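Local coordinates for DUF4136 domain-containing protein (PDB 4F54), which is of unknown function but belongs to the DUF4136 family of the TolB_N clan and is probably made as a bacterial lipoprotein, at residues F140-V145 and V159-Y164; S33-A38 and L85-S90; Y17-N22 and V184-T189; S90-T95 and Y135-F140. All blocks are in the same frame, centred on the assembly; numbering follows the deposited sequence.

Contact 1: residues F140-V145 and V159-Y164; sequences FITEMV and VVWTSY
T142 and S163 bond to each other through both backbone polar groups: T142 N gives to S163 O at 3.1 Å, and S163 N gives to T142 O at 2.9 Å. Farther along, M144 (selenomethionine) N donates to W161 O at 2.9 Å, yet M144 O is taken by V160 N at 2.8 Å. V160 and W161 thus both face M144, a classic beta bulge, with V160 turned out of extended conformation (psi -20°). The M144 side chain runs straight from a CG anti to the backbone N, then bends at chi3 (-54°), which brings CE to 3.6 Å from W161 CE3, while its CG lies 3.8 Å from V160 CG2. T142 CG2 meets the edge of the same indole, 4.0 Å from W161 CZ3. Beside it, a water joins the two hydroxyls, T142 OG1 and S163 OG (2.8 Å from the water to S163 OG), and is held more weakly by F140 O and S163 O. On the other face, E143 and T162 lie side by side. The E143 carboxylate is gripped by Y113, Y127, Q88 and W107, and T162 OG1 by Y127 and Y129, so tyrosines from the loops fix both polar ends. T142 OG1 also bonds Y65, and W161 NE1 bonds S191. The pair lies in the middle of the sheet: strand 139-146 is bonded along its other edge to strand 85-92, strand 159-166 to strand 18-23, and helix 179-189 packs over W161 and S163.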
loop_
_atom_site.group_PDB
_atom_site.type_symbol
_atom_site.label_atom_id
_atom_site.label_comp_id
_atom_site.label_asym_id
_atom_site.label_seq_id
_atom_site.Cartn_x
_atom_site.Cartn_y
_atom_site.Cartn_z
ATOM N N PHE A 140 -5.857 -6.050 1.132
ATOM C CA PHE A 140 -5.231 -4.749 0.829
ATOM C C PHE A 140 -3.774 -4.912 0.430
ATOM O O PHE A 140 -3.050 -5.613 1.082
ATOM C CB PHE A 140 -5.293 -3.766 1.987
ATOM C CG PHE A 140 -6.702 -3.393 2.442
ATOM C CD1 PHE A 140 -7.415 -4.197 3.331
ATOM C CD2 PHE A 140 -7.276 -2.184 2.038
ATOM C CE1 PHE A 140 -8.696 -3.807 3.764
ATOM C CE2 PHE A 140 -8.552 -1.806 2.453
ATOM C CZ PHE A 140 -9.265 -2.629 3.308
ATOM N N ILE A 141 -3.362 -4.178 -0.621
ATOM C CA ILE A 141 -1.924 -4.036 -1.013
ATOM C C ILE A 141 -1.585 -2.565 -0.839
ATOM O O ILE A 141 -2.250 -1.712 -1.415
ATOM C CB ILE A 141 -1.621 -4.414 -2.488
ATOM C CG1 ILE A 141 -1.611 -5.915 -2.711
ATOM C CG2 ILE A 141 -0.238 -3.892 -2.966
ATOM C CD1 ILE A 141 -0.407 -6.633 -2.087
ATOM N N THR A 142 -0.554 -2.295 -0.048
ATOM C CA THR A 142 -0.073 -0.965 0.271
ATOM C C THR A 142 1.391 -0.925 -0.090
ATOM O O THR A 142 2.156 -1.817 0.245
ATOM C CB THR A 142 -0.295 -0.622 1.732
ATOM O OG1 THR A 142 -1.697 -0.704 1.992
ATOM C CG2 THR A 142 0.318 0.794 2.106
ATOM N N GLU A 143 1.781 0.125 -0.787
ATOM C CA GLU A 143 3.187 0.362 -1.201
ATOM C C GLU A 143 3.608 1.776 -0.789
ATOM O O GLU A 143 2.858 2.759 -0.954
ATOM C CB GLU A 143 3.368 0.160 -2.709
ATOM C CG GLU A 143 3.133 -1.284 -3.139
ATOM C CD GLU A 143 3.096 -1.416 -4.668
ATOM O OE1 GLU A 143 2.383 -0.641 -5.330
ATOM O OE2 GLU A 143 3.806 -2.286 -5.228
HETATM N N MSE A 144 4.849 1.848 -0.328
HETATM C CA MSE A 144 5.555 3.039 0.093
HETATM C C MSE A 144 6.714 3.233 -0.848
HETATM O O MSE A 144 7.518 2.335 -1.076
HETATM C CB MSE A 144 6.049 2.946 1.546
HETATM C CG MSE A 144 6.621 4.266 2.065
HETATM SE SE MSE A 144 7.216 4.043 3.912
HETATM C CE MSE A 144 5.528 3.309 4.698
ATOM N N VAL A 145 6.722 4.390 -1.487
ATOM C CA VAL A 145 7.643 4.716 -2.571
ATOM C C VAL A 145 8.608 5.850 -2.168
ATOM O O VAL A 145 8.251 6.782 -1.395
ATOM C CB VAL A 145 6.885 5.108 -3.888
ATOM C CG1 VAL A 145 6.098 3.900 -4.448
ATOM C CG2 VAL A 145 5.984 6.319 -3.758
ATOM N N VAL A 159 10.132 1.219 -4.675
ATOM C CA VAL A 159 9.355 0.949 -3.488
ATOM C C VAL A 159 10.353 0.682 -2.325
ATOM O O VAL A 159 11.451 0.128 -2.558
ATOM C CB VAL A 159 8.427 -0.233 -3.831
ATOM C CG1 VAL A 159 7.392 -0.485 -2.772
ATOM C CG2 VAL A 159 7.744 0.061 -5.162
ATOM N N VAL A 160 10.025 1.117 -1.107
ATOM C CA VAL A 160 10.844 0.819 0.057
ATOM C C VAL A 160 10.181 -0.141 1.023
ATOM O O VAL A 160 10.881 -0.750 1.832
ATOM C CB VAL A 160 11.294 2.128 0.802
ATOM C CG1 VAL A 160 12.201 2.951 -0.108
ATOM C CG2 VAL A 160 10.100 2.956 1.309
ATOM N N TRP A 161 8.844 -0.264 0.934
ATOM C CA TRP A 161 8.069 -1.106 1.832
ATOM C C TRP A 161 6.748 -1.437 1.165
ATOM O O TRP A 161 6.182 -0.608 0.451
ATOM C CB TRP A 161 7.903 -0.377 3.158
ATOM C CG TRP A 161 7.100 -1.020 4.208
ATOM C CD1 TRP A 161 7.576 -1.833 5.225
ATOM C CD2 TRP A 161 5.674 -0.850 4.489
ATOM N NE1 TRP A 161 6.565 -2.186 6.087
ATOM C CE2 TRP A 161 5.406 -1.609 5.727
ATOM C CE3 TRP A 161 4.635 -0.127 3.891
ATOM C CZ2 TRP A 161 4.137 -1.650 6.304
ATOM C CZ3 TRP A 161 3.380 -0.172 4.466
ATOM C CH2 TRP A 161 3.125 -0.901 5.632
ATOM N N THR A 162 6.318 -2.680 1.386
ATOM C CA THR A 162 5.041 -3.204 0.916
ATOM C C THR A 162 4.371 -3.967 2.041
ATOM O O THR A 162 5.030 -4.656 2.801
ATOM C CB THR A 162 5.251 -4.116 -0.329
ATOM O OG1 THR A 162 5.999 -3.411 -1.316
ATOM C CG2 THR A 162 3.907 -4.594 -0.926
ATOM N N SER A 163 3.056 -3.893 2.120
ATOM C CA SER A 163 2.283 -4.743 3.005
ATOM C C SER A 163 1.120 -5.371 2.245
ATOM O O SER A 163 0.600 -4.808 1.246
ATOM C CB SER A 163 1.802 -4.002 4.268
ATOM O OG SER A 163 0.847 -3.020 3.912
ATOM N N TYR A 164 0.745 -6.553 2.742
ATOM C CA TYR A 164 -0.384 -7.296 2.273
ATOM C C TYR A 164 -1.206 -7.692 3.481
ATOM O O TYR A 164 -0.740 -8.446 4.355
ATOM C CB TYR A 164 0.022 -8.483 1.451
ATOM C CG TYR A 164 -1.070 -9.254 0.760
ATOM C CD1 TYR A 164 -2.048 -8.585 0.021
ATOM C CD2 TYR A 164 -1.034 -10.637 0.681
ATOM C CE1 TYR A 164 -3.020 -9.306 -0.665
ATOM C CE2 TYR A 164 -1.991 -11.375 -0.007
ATOM C CZ TYR A 164 -2.988 -10.680 -0.691
ATOM O OH TYR A 164 -3.948 -11.401 -1.419
HETATM O O HOH W 1 -1.666 -3.571 2.748
#

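Contact 2: residues S33-A38 and L85-S90; sequences STFYLA and LGIQVS. With SO4 (sulfate ion), chain B.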
loop_
_atom_site.group_PDB
_atom_site.type_symbol
_atom_site.label_atom_id
_atom_site.label_comp_id
_atom_site.label_asym_id
_atom_site.label_seq_id
_atom_site.Cartn_x
_atom_site.Cartn_y
_atom_site.Cartn_z
ATOM N N SER A 33 11.808 12.553 5.860
ATOM C CA SER A 33 11.144 13.394 6.864
ATOM C C SER A 33 9.640 13.499 6.693
ATOM O O SER A 33 8.901 13.620 7.685
ATOM C CB SER A 33 11.757 14.790 6.808
ATOM O OG SER A 33 13.090 14.720 7.323
ATOM N N THR A 34 9.173 13.526 5.437
ATOM C CA THR A 34 7.775 13.818 5.130
ATOM C C THR A 34 7.204 12.686 4.244
ATOM O O THR A 34 7.958 11.928 3.594
ATOM C CB THR A 34 7.591 15.159 4.396
ATOM O OG1 THR A 34 8.328 15.115 3.173
ATOM C CG2 THR A 34 8.087 16.342 5.307
ATOM N N PHE A 35 5.878 12.589 4.257
ATOM C CA PHE A 35 5.189 11.633 3.400
ATOM C C PHE A 35 3.944 12.275 2.820
ATOM O O PHE A 35 3.400 13.220 3.378
ATOM C CB PHE A 35 4.794 10.349 4.167
ATOM C CG PHE A 35 3.698 10.557 5.168
ATOM C CD1 PHE A 35 3.948 11.100 6.460
ATOM C CD2 PHE A 35 2.383 10.239 4.844
ATOM C CE1 PHE A 35 2.906 11.310 7.373
ATOM C CE2 PHE A 35 1.337 10.454 5.773
ATOM C CZ PHE A 35 1.608 10.973 7.026
ATOM N N TYR A 36 3.481 11.733 1.697
ATOM C CA TYR A 36 2.205 12.067 1.172
ATOM C C TYR A 36 1.470 10.771 0.955
ATOM O O TYR A 36 1.888 9.888 0.220
ATOM C CB TYR A 36 2.325 12.820 -0.181
ATOM C CG TYR A 36 1.006 13.274 -0.737
ATOM C CD1 TYR A 36 0.193 12.413 -1.516
ATOM C CD2 TYR A 36 0.520 14.546 -0.458
ATOM C CE1 TYR A 36 -1.026 12.831 -2.033
ATOM C CE2 TYR A 36 -0.726 14.971 -0.954
ATOM C CZ TYR A 36 -1.504 14.099 -1.721
ATOM O OH TYR A 36 -2.737 14.513 -2.195
ATOM N N LEU A 37 0.336 10.677 1.634
ATOM C CA LEU A 37 -0.588 9.579 1.446
ATOM C C LEU A 37 -1.607 9.882 0.349
ATOM O O LEU A 37 -2.386 10.845 0.455
ATOM C CB LEU A 37 -1.267 9.237 2.779
ATOM C CG LEU A 37 -2.372 8.181 2.800
ATOM C CD1 LEU A 37 -1.806 6.816 2.424
ATOM C CD2 LEU A 37 -3.029 8.179 4.203
ATOM N N ALA A 38 -1.633 9.040 -0.709
ATOM C CA ALA A 38 -2.660 9.212 -1.732
ATOM C C ALA A 38 -4.025 9.145 -1.036
ATOM O O ALA A 38 -4.327 8.202 -0.311
ATOM C CB ALA A 38 -2.532 8.192 -2.872
ATOM N N LEU A 85 8.449 10.553 0.891
ATOM C CA LEU A 85 7.829 9.239 0.744
ATOM C C LEU A 85 6.368 9.368 0.286
ATOM O O LEU A 85 5.656 10.303 0.673
ATOM C CB LEU A 85 7.898 8.498 2.079
ATOM C CG LEU A 85 9.264 8.077 2.698
ATOM C CD1 LEU A 85 9.051 7.731 4.173
ATOM C CD2 LEU A 85 9.784 6.860 1.892
ATOM N N GLY A 86 5.953 8.451 -0.591
ATOM C CA GLY A 86 4.543 8.360 -0.977
ATOM C C GLY A 86 3.972 7.058 -0.514
ATOM O O GLY A 86 4.686 6.057 -0.467
ATOM N N ILE A 87 2.680 7.040 -0.147
ATOM C CA ILE A 87 1.993 5.810 0.144
ATOM C C ILE A 87 0.759 5.712 -0.741
ATOM O O ILE A 87 -0.042 6.678 -0.866
ATOM C CB ILE A 87 1.557 5.757 1.633
ATOM C CG1 ILE A 87 2.778 5.845 2.575
ATOM C CG2 ILE A 87 0.735 4.483 1.958
ATOM C CD1 ILE A 87 2.399 6.007 4.045
ATOM N N GLN A 88 0.592 4.526 -1.351
ATOM C CA GLN A 88 -0.616 4.218 -2.124
ATOM C C GLN A 88 -1.211 2.927 -1.566
ATOM O O GLN A 88 -0.473 1.983 -1.189
ATOM C CB GLN A 88 -0.298 4.074 -3.633
ATOM C CG GLN A 88 0.748 2.992 -3.983
ATOM C CD GLN A 88 1.314 3.105 -5.364
ATOM O OE1 GLN A 88 1.304 4.210 -5.954
ATOM N NE2 GLN A 88 1.775 1.986 -5.941
ATOM N N VAL A 89 -2.545 2.921 -1.442
ATOM C CA VAL A 89 -3.323 1.836 -0.803
ATOM C C VAL A 89 -4.349 1.363 -1.831
ATOM O O VAL A 89 -5.024 2.178 -2.479
ATOM C CB VAL A 89 -4.059 2.291 0.481
ATOM C CG1 VAL A 89 -4.799 1.121 1.147
ATOM C CG2 VAL A 89 -3.095 2.943 1.521
ATOM N N SER A 90 -4.488 0.053 -1.966
ATOM C CA SER A 90 -5.493 -0.568 -2.834
ATOM C C SER A 90 -6.250 -1.700 -2.120
ATOM O O SER A 90 -5.671 -2.452 -1.335
ATOM C CB SER A 90 -4.876 -1.153 -4.095
ATOM O OG SER A 90 -4.099 -0.178 -4.786
HETATM S S SO4 B . -5.232 12.648 -3.927
HETATM O O1 SO4 B . -4.653 12.234 -5.252
HETATM O O2 SO4 B . -4.308 12.493 -2.777
HETATM O O3 SO4 B . -5.625 14.087 -3.943
HETATM O O4 SO4 B . -6.488 11.849 -3.721
HETATM O O HOH W 2 -4.008 5.393 -1.079
#
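L85 O is held by one hydrogen bond, from Y36 N at 2.8 Å, and by a CA-H...O contact from F35 CA at 3.1 Å. This is the parallel beta ladder between strands 34-37 and 85-92, which pairs F35 with L85, Y36 with G86 and L37 with I87; helix 56-70 lies in the chain between them. The ladder starts with a bent bond from L85 N to T34 O (143° at the hydrogen), then straightens as I87 N gives to Y36 O at 3.0 Å and A38 N to I87 O at 2.9 Å. On the face of L37 and I87 the packing is tight. L37 CD1 sits 3.5 Å from I87 CG2, closer than usual carbon contact, and helix 56-70 covers this side through Y65, T66 and M69. Y36 leaves by the other face, its CG anti to the backbone N (chi1 -176°), and runs out beside Y118 and W119 of helix 116-119. There its OH donates to O2 of a sulfate ion at 2.6 Å, with O2 near the ring plane at the ring's edge. Y118 OH and D39 N bond the same ion, which probably came from the crystallisation liquor. A phenylalanine in place of Y36 would keep the ring but is likely to leave the sulfate without one of its donors and hold it less firmly. Past the last direct rung, a water spans the strands, donating to A38 O at 2.9 Å and accepting from V89 N at 2.9 Å.

Contact 3: residues Y17-N22 and V184-T189; sequences YLVYTN and VNQSFT
V19 holds CG1 anti to its backbone N (chi1 175°), which sets that methyl against the helix backbone, 3.6 Å from S187 CA; its other methyl, CG2, lies 3.9 Å from Q186 CG. In T21 it is CG2 that stands anti to the carbonyl carbon and reaches the helix, 3.7 Å from S187 O, while OG1 turns to Q190 NE2, which also bonds V19 O. Strand 18-22 and helix 184-189 run at 41° to each other, their axes 8.3 Å apart at the closest, the packing of a helix against one face of a sheet. At the start of the strand, the edge of the Y17 ring faces Q186 CB. A water links their ends, accepting from Y17 OH at 2.8 Å and donating to Q186 OE1 at 2.8 Å, while Q186 NE2 bonds Q190 OE1. S187 OG bonds back within its own helix, on an in-plane lone pair of V184 O, at 2.7 Å. Cutting V19 back to an alanine removes CG1 and CG2 and is likely to open a gap beside S187 CA and to thin the contact with Q186 CG. With no direct hydrogen bond between the two segments, methyl and methylene contact joins them, and the polar links pass through the water and Q190.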
loop_
_atom_site.group_PDB
_atom_site.type_symbol
_atom_site.label_atom_id
_atom_site.label_comp_id
_atom_site.label_asym_id
_atom_site.label_seq_id
_atom_site.Cartn_x
_atom_site.Cartn_y
_atom_site.Cartn_z
ATOM N N TYR A 17 -7.001 -11.976 11.007
ATOM C CA TYR A 17 -6.420 -11.525 9.746
ATOM C C TYR A 17 -4.920 -11.896 9.727
ATOM O O TYR A 17 -4.355 -12.345 10.731
ATOM C CB TYR A 17 -6.596 -10.020 9.593
ATOM C CG TYR A 17 -6.064 -9.243 10.775
ATOM C CD1 TYR A 17 -4.697 -8.970 10.909
ATOM C CD2 TYR A 17 -6.911 -8.860 11.811
ATOM C CE1 TYR A 17 -4.208 -8.306 12.017
ATOM C CE2 TYR A 17 -6.446 -8.187 12.909
ATOM C CZ TYR A 17 -5.096 -7.912 13.030
ATOM O OH TYR A 17 -4.651 -7.234 14.166
ATOM N N LEU A 18 -4.298 -11.728 8.565
ATOM C CA LEU A 18 -2.885 -12.042 8.304
ATOM C C LEU A 18 -2.245 -10.796 7.749
ATOM O O LEU A 18 -2.833 -10.129 6.941
ATOM C CB LEU A 18 -2.748 -13.156 7.268
ATOM C CG LEU A 18 -3.369 -14.524 7.668
ATOM C CD1 LEU A 18 -3.442 -15.521 6.523
ATOM C CD2 LEU A 18 -2.648 -15.151 8.855
ATOM N N VAL A 19 -1.013 -10.512 8.146
ATOM C CA VAL A 19 -0.314 -9.303 7.746
ATOM C C VAL A 19 1.106 -9.693 7.312
ATOM O O VAL A 19 1.863 -10.269 8.098
ATOM C CB VAL A 19 -0.217 -8.279 8.900
ATOM C CG1 VAL A 19 0.636 -7.049 8.480
ATOM C CG2 VAL A 19 -1.592 -7.834 9.329
ATOM N N TYR A 20 1.459 -9.339 6.078
ATOM C CA TYR A 20 2.775 -9.602 5.509
ATOM C C TYR A 20 3.387 -8.248 5.133
ATOM O O TYR A 20 2.710 -7.348 4.647
ATOM C CB TYR A 20 2.680 -10.519 4.271
ATOM C CG TYR A 20 1.968 -11.818 4.519
ATOM C CD1 TYR A 20 2.622 -12.869 5.163
ATOM C CD2 TYR A 20 0.612 -11.985 4.153
ATOM C CE1 TYR A 20 1.963 -14.066 5.428
ATOM C CE2 TYR A 20 -0.062 -13.165 4.429
ATOM C CZ TYR A 20 0.620 -14.206 5.060
ATOM O OH TYR A 20 -0.016 -15.381 5.328
ATOM N N THR A 21 4.654 -8.090 5.461
ATOM C CA THR A 21 5.416 -6.943 5.178
ATOM C C THR A 21 6.780 -7.339 4.616
ATOM O O THR A 21 7.363 -8.362 4.925
ATOM C CB THR A 21 5.646 -6.036 6.431
ATOM O OG1 THR A 21 6.103 -6.857 7.520
ATOM C CG2 THR A 21 4.375 -5.420 6.940
ATOM N N ASN A 22 7.229 -6.529 3.665
ATOM C CA ASN A 22 8.490 -6.716 2.966
ATOM C C ASN A 22 9.089 -5.354 2.734
ATOM O O ASN A 22 8.353 -4.373 2.557
ATOM C CB ASN A 22 8.317 -7.506 1.655
ATOM C CG ASN A 22 7.953 -8.953 1.915
ATOM O OD1 ASN A 22 6.796 -9.277 1.989
ATOM N ND2 ASN A 22 8.959 -9.803 2.185
ATOM N N VAL A 184 -3.684 -2.605 9.694
ATOM C CA VAL A 184 -2.775 -1.504 9.397
ATOM C C VAL A 184 -1.826 -1.293 10.570
ATOM O O VAL A 184 -0.614 -1.239 10.381
ATOM C CB VAL A 184 -3.529 -0.222 8.938
ATOM C CG1 VAL A 184 -2.581 0.974 8.845
ATOM C CG2 VAL A 184 -4.260 -0.460 7.625
ATOM N N ASN A 185 -2.351 -1.186 11.800
ATOM C CA ASN A 185 -1.518 -0.997 12.982
ATOM C C ASN A 185 -0.499 -2.107 13.114
ATOM O O ASN A 185 0.681 -1.857 13.389
ATOM C CB ASN A 185 -2.380 -0.921 14.238
ATOM C CG ASN A 185 -3.199 0.359 14.315
ATOM O OD1 ASN A 185 -2.930 1.322 13.601
ATOM N ND2 ASN A 185 -4.232 0.352 15.161
ATOM N N GLN A 186 -0.927 -3.336 12.829
ATOM C CA GLN A 186 -0.014 -4.474 12.925
ATOM C C GLN A 186 1.129 -4.433 11.930
ATOM O O GLN A 186 2.260 -4.792 12.248
ATOM C CB GLN A 186 -0.774 -5.803 12.803
ATOM C CG GLN A 186 0.113 -7.047 12.785
ATOM C CD GLN A 186 0.957 -7.225 14.046
ATOM O OE1 GLN A 186 0.483 -6.986 15.168
ATOM N NE2 GLN A 186 2.199 -7.677 13.873
ATOM N N SER A 187 0.831 -3.956 10.725
ATOM C CA SER A 187 1.849 -3.857 9.667
ATOM C C SER A 187 2.975 -2.920 10.095
ATOM O O SER A 187 4.156 -3.179 9.814
ATOM C CB SER A 187 1.251 -3.423 8.321
ATOM O OG SER A 187 0.911 -2.019 8.250
ATOM N N PHE A 188 2.639 -1.874 10.843
ATOM C CA PHE A 188 3.698 -1.008 11.401
ATOM C C PHE A 188 4.407 -1.621 12.599
ATOM O O PHE A 188 5.621 -1.505 12.717
ATOM C CB PHE A 188 3.155 0.396 11.736
ATOM C CG PHE A 188 2.953 1.240 10.527
ATOM C CD1 PHE A 188 1.733 1.218 9.823
ATOM C CD2 PHE A 188 3.968 2.004 10.060
ATOM C CE1 PHE A 188 1.542 2.008 8.687
ATOM C CE2 PHE A 188 3.795 2.771 8.938
ATOM C CZ PHE A 188 2.575 2.761 8.234
ATOM N N THR A 189 3.665 -2.290 13.489
ATOM C CA THR A 189 4.260 -2.959 14.639
ATOM C C THR A 189 5.366 -3.951 14.244
ATOM O O THR A 189 6.415 -4.016 14.866
ATOM C CB THR A 189 3.165 -3.677 15.472
ATOM O OG1 THR A 189 2.206 -2.692 15.883
ATOM C CG2 THR A 189 3.784 -4.387 16.675
HETATM O O HOH W 3 -2.215 -7.765 15.406
#

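Contact 4: residues S90-T95 and Y135-F140; sequences SYIAST and YSTNSF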
loop_
_atom_site.group_PDB
_atom_site.type_symbol
_atom_site.label_atom_id
_atom_site.label_comp_id
_atom_site.label_asym_id
_atom_site.label_seq_id
_atom_site.Cartn_x
_atom_site.Cartn_y
_atom_site.Cartn_z
ATOM N N SER A 90 -4.488 0.053 -1.966
ATOM C CA SER A 90 -5.493 -0.568 -2.834
ATOM C C SER A 90 -6.250 -1.700 -2.120
ATOM O O SER A 90 -5.671 -2.452 -1.335
ATOM C CB SER A 90 -4.876 -1.153 -4.095
ATOM O OG SER A 90 -4.099 -0.178 -4.786
ATOM N N TYR A 91 -7.555 -1.736 -2.359
ATOM C CA TYR A 91 -8.434 -2.811 -1.933
ATOM C C TYR A 91 -8.753 -3.749 -3.117
ATOM O O TYR A 91 -9.237 -3.279 -4.130
ATOM C CB TYR A 91 -9.712 -2.218 -1.403
ATOM C CG TYR A 91 -10.727 -3.215 -0.940
ATOM C CD1 TYR A 91 -10.473 -4.026 0.175
ATOM C CD2 TYR A 91 -11.969 -3.349 -1.561
ATOM C CE1 TYR A 91 -11.429 -4.935 0.656
ATOM C CE2 TYR A 91 -12.919 -4.270 -1.097
ATOM C CZ TYR A 91 -12.636 -5.095 0.000
ATOM O OH TYR A 91 -13.599 -6.008 0.460
ATOM N N ILE A 92 -8.512 -5.048 -2.930
ATOM C CA ILE A 92 -8.750 -6.036 -3.944
ATOM C C ILE A 92 -10.158 -6.578 -3.773
ATOM O O ILE A 92 -10.426 -7.312 -2.809
ATOM C CB ILE A 92 -7.683 -7.180 -3.898
ATOM C CG1 ILE A 92 -6.237 -6.591 -3.844
ATOM C CG2 ILE A 92 -7.964 -8.193 -5.033
ATOM C CD1 ILE A 92 -5.176 -7.656 -3.580
ATOM N N ALA A 93 -11.034 -6.213 -4.708
ATOM C CA ALA A 93 -12.448 -6.669 -4.757
ATOM C C ALA A 93 -12.648 -7.781 -5.786
ATOM O O ALA A 93 -13.654 -8.501 -5.753
ATOM C CB ALA A 93 -13.387 -5.506 -5.054
ATOM N N SER A 94 -11.706 -7.899 -6.720
ATOM C CA SER A 94 -11.741 -8.920 -7.783
ATOM C C SER A 94 -10.310 -9.309 -8.154
ATOM O O SER A 94 -9.423 -8.445 -8.267
ATOM C CB SER A 94 -12.331 -8.352 -9.067
ATOM O OG SER A 94 -12.419 -9.377 -10.105
ATOM N N THR A 95 -10.108 -10.582 -8.415
ATOM C CA THR A 95 -8.813 -11.043 -8.968
ATOM C C THR A 95 -8.897 -11.429 -10.459
ATOM O O THR A 95 -8.018 -12.114 -10.978
ATOM C CB THR A 95 -8.269 -12.228 -8.134
ATOM O OG1 THR A 95 -9.150 -13.349 -8.269
ATOM C CG2 THR A 95 -8.095 -11.799 -6.692
ATOM N N TYR A 135 -2.674 -13.857 -4.320
ATOM C CA TYR A 135 -3.812 -12.986 -4.467
ATOM C C TYR A 135 -5.107 -13.562 -3.842
ATOM O O TYR A 135 -5.403 -14.754 -3.969
ATOM C CB TYR A 135 -4.058 -12.483 -5.900
ATOM C CG TYR A 135 -4.179 -13.540 -6.959
ATOM C CD1 TYR A 135 -5.349 -14.289 -7.088
ATOM C CD2 TYR A 135 -3.127 -13.775 -7.829
ATOM C CE1 TYR A 135 -5.464 -15.258 -8.070
ATOM C CE2 TYR A 135 -3.229 -14.740 -8.805
ATOM C CZ TYR A 135 -4.386 -15.470 -8.920
ATOM O OH TYR A 135 -4.462 -16.409 -9.912
ATOM N N SER A 136 -5.892 -12.629 -3.298
ATOM C CA SER A 136 -7.205 -12.899 -2.755
ATOM C C SER A 136 -8.018 -11.589 -2.693
ATOM O O SER A 136 -7.443 -10.504 -2.599
ATOM C CB SER A 136 -7.005 -13.537 -1.356
ATOM O OG SER A 136 -8.228 -13.625 -0.689
ATOM N N THR A 137 -9.342 -11.680 -2.792
ATOM C CA THR A 137 -10.180 -10.522 -2.599
ATOM C C THR A 137 -10.362 -10.246 -1.092
ATOM O O THR A 137 -9.877 -11.006 -0.235
ATOM C CB THR A 137 -11.549 -10.707 -3.275
ATOM O OG1 THR A 137 -12.227 -11.797 -2.632
ATOM C CG2 THR A 137 -11.399 -10.993 -4.809
ATOM N N ASN A 138 -11.053 -9.142 -0.802
ATOM C CA ASN A 138 -11.196 -8.608 0.553
ATOM C C ASN A 138 -9.830 -8.472 1.238
ATOM O O ASN A 138 -9.641 -8.923 2.370
ATOM C CB ASN A 138 -12.151 -9.462 1.369
ATOM C CG ASN A 138 -12.700 -8.719 2.567
ATOM O OD1 ASN A 138 -12.902 -7.513 2.523
ATOM N ND2 ASN A 138 -12.902 -9.437 3.700
ATOM N N SER A 139 -8.866 -7.962 0.494
ATOM C CA SER A 139 -7.476 -7.855 0.934
ATOM C C SER A 139 -6.928 -6.500 0.485
ATOM O O SER A 139 -7.483 -5.857 -0.375
ATOM C CB SER A 139 -6.679 -8.981 0.287
ATOM O OG SER A 139 -7.136 -10.260 0.719
ATOM N N PHE A 140 -5.857 -6.050 1.132
ATOM C CA PHE A 140 -5.231 -4.749 0.829
ATOM C C PHE A 140 -3.774 -4.912 0.430
ATOM O O PHE A 140 -3.050 -5.613 1.082
ATOM C CB PHE A 140 -5.293 -3.766 1.987
ATOM C CG PHE A 140 -6.702 -3.393 2.442
ATOM C CD1 PHE A 140 -7.415 -4.197 3.331
ATOM C CD2 PHE A 140 -7.276 -2.184 2.038
ATOM C CE1 PHE A 140 -8.696 -3.807 3.764
ATOM C CE2 PHE A 140 -8.552 -1.806 2.453
ATOM C CZ PHE A 140 -9.265 -2.629 3.308
#
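The antiparallel pairing of strands 85-92 and 139-146 ends here, where Y91 sits opposite F140 as a non-hydrogen-bonded pair and both chains pass into loops. I92 N gives an almost straight bond (178° at the hydrogen) to S139 O at 2.9 Å, whereas the return bond from N138 N to I92 O is weak. N138 adopts a left-handed backbone conformation, and its side chain swings back towards the strand. Y91, with CG anti to its backbone N, runs across to it and donates from OH to N138 OD1 at 2.6 Å; ring and amide stand nearly perpendicular (87°), and the hydroxyl lies somewhat off the carbonyl plane. The same tyrosine places CD1 over one face of the F140 ring, 3.6 Å from F140 CZ and towards the rim, with the planes at 50°. In the loops, T95 meets Y135 at about a right angle, T95 CB lying 3.7 Å from Y135 CD1, and T95 CG2 rests 3.9 Å from T137 CG2. S139 OG bonds T137 O and T166 OG1, tying the turn to strand 159-166. The end of the ladder is thus held by one sound backbone bond and by side chains: the short Y91 hydroxyl bond holds the N138 amide where the backbone bond from N138 N is weak.

In the fold
All four contacts belong to one mixed sheet, with helix 179-189 packed on it in contact 3. Contact 1 is central, about 4 Å from the centre of the chain, and contacts 2, 3 and 4 have centres about 10, 11 and 14 Å from its own. Strand 85-92 takes contact 2 at one end and contact 4 at the other, their centres about 20 Å apart on opposite sides of the chain's centre, with S90 shared. Contact 1 meets this strand where I141 O lies 2.9 Å from S90 N and E143 OE1 2.8 Å from Q88 NE2. Contact 3 joins through Y164 N and Y20 O, 2.9 Å apart. A sulfate ion is bound at Y36 in contact 2.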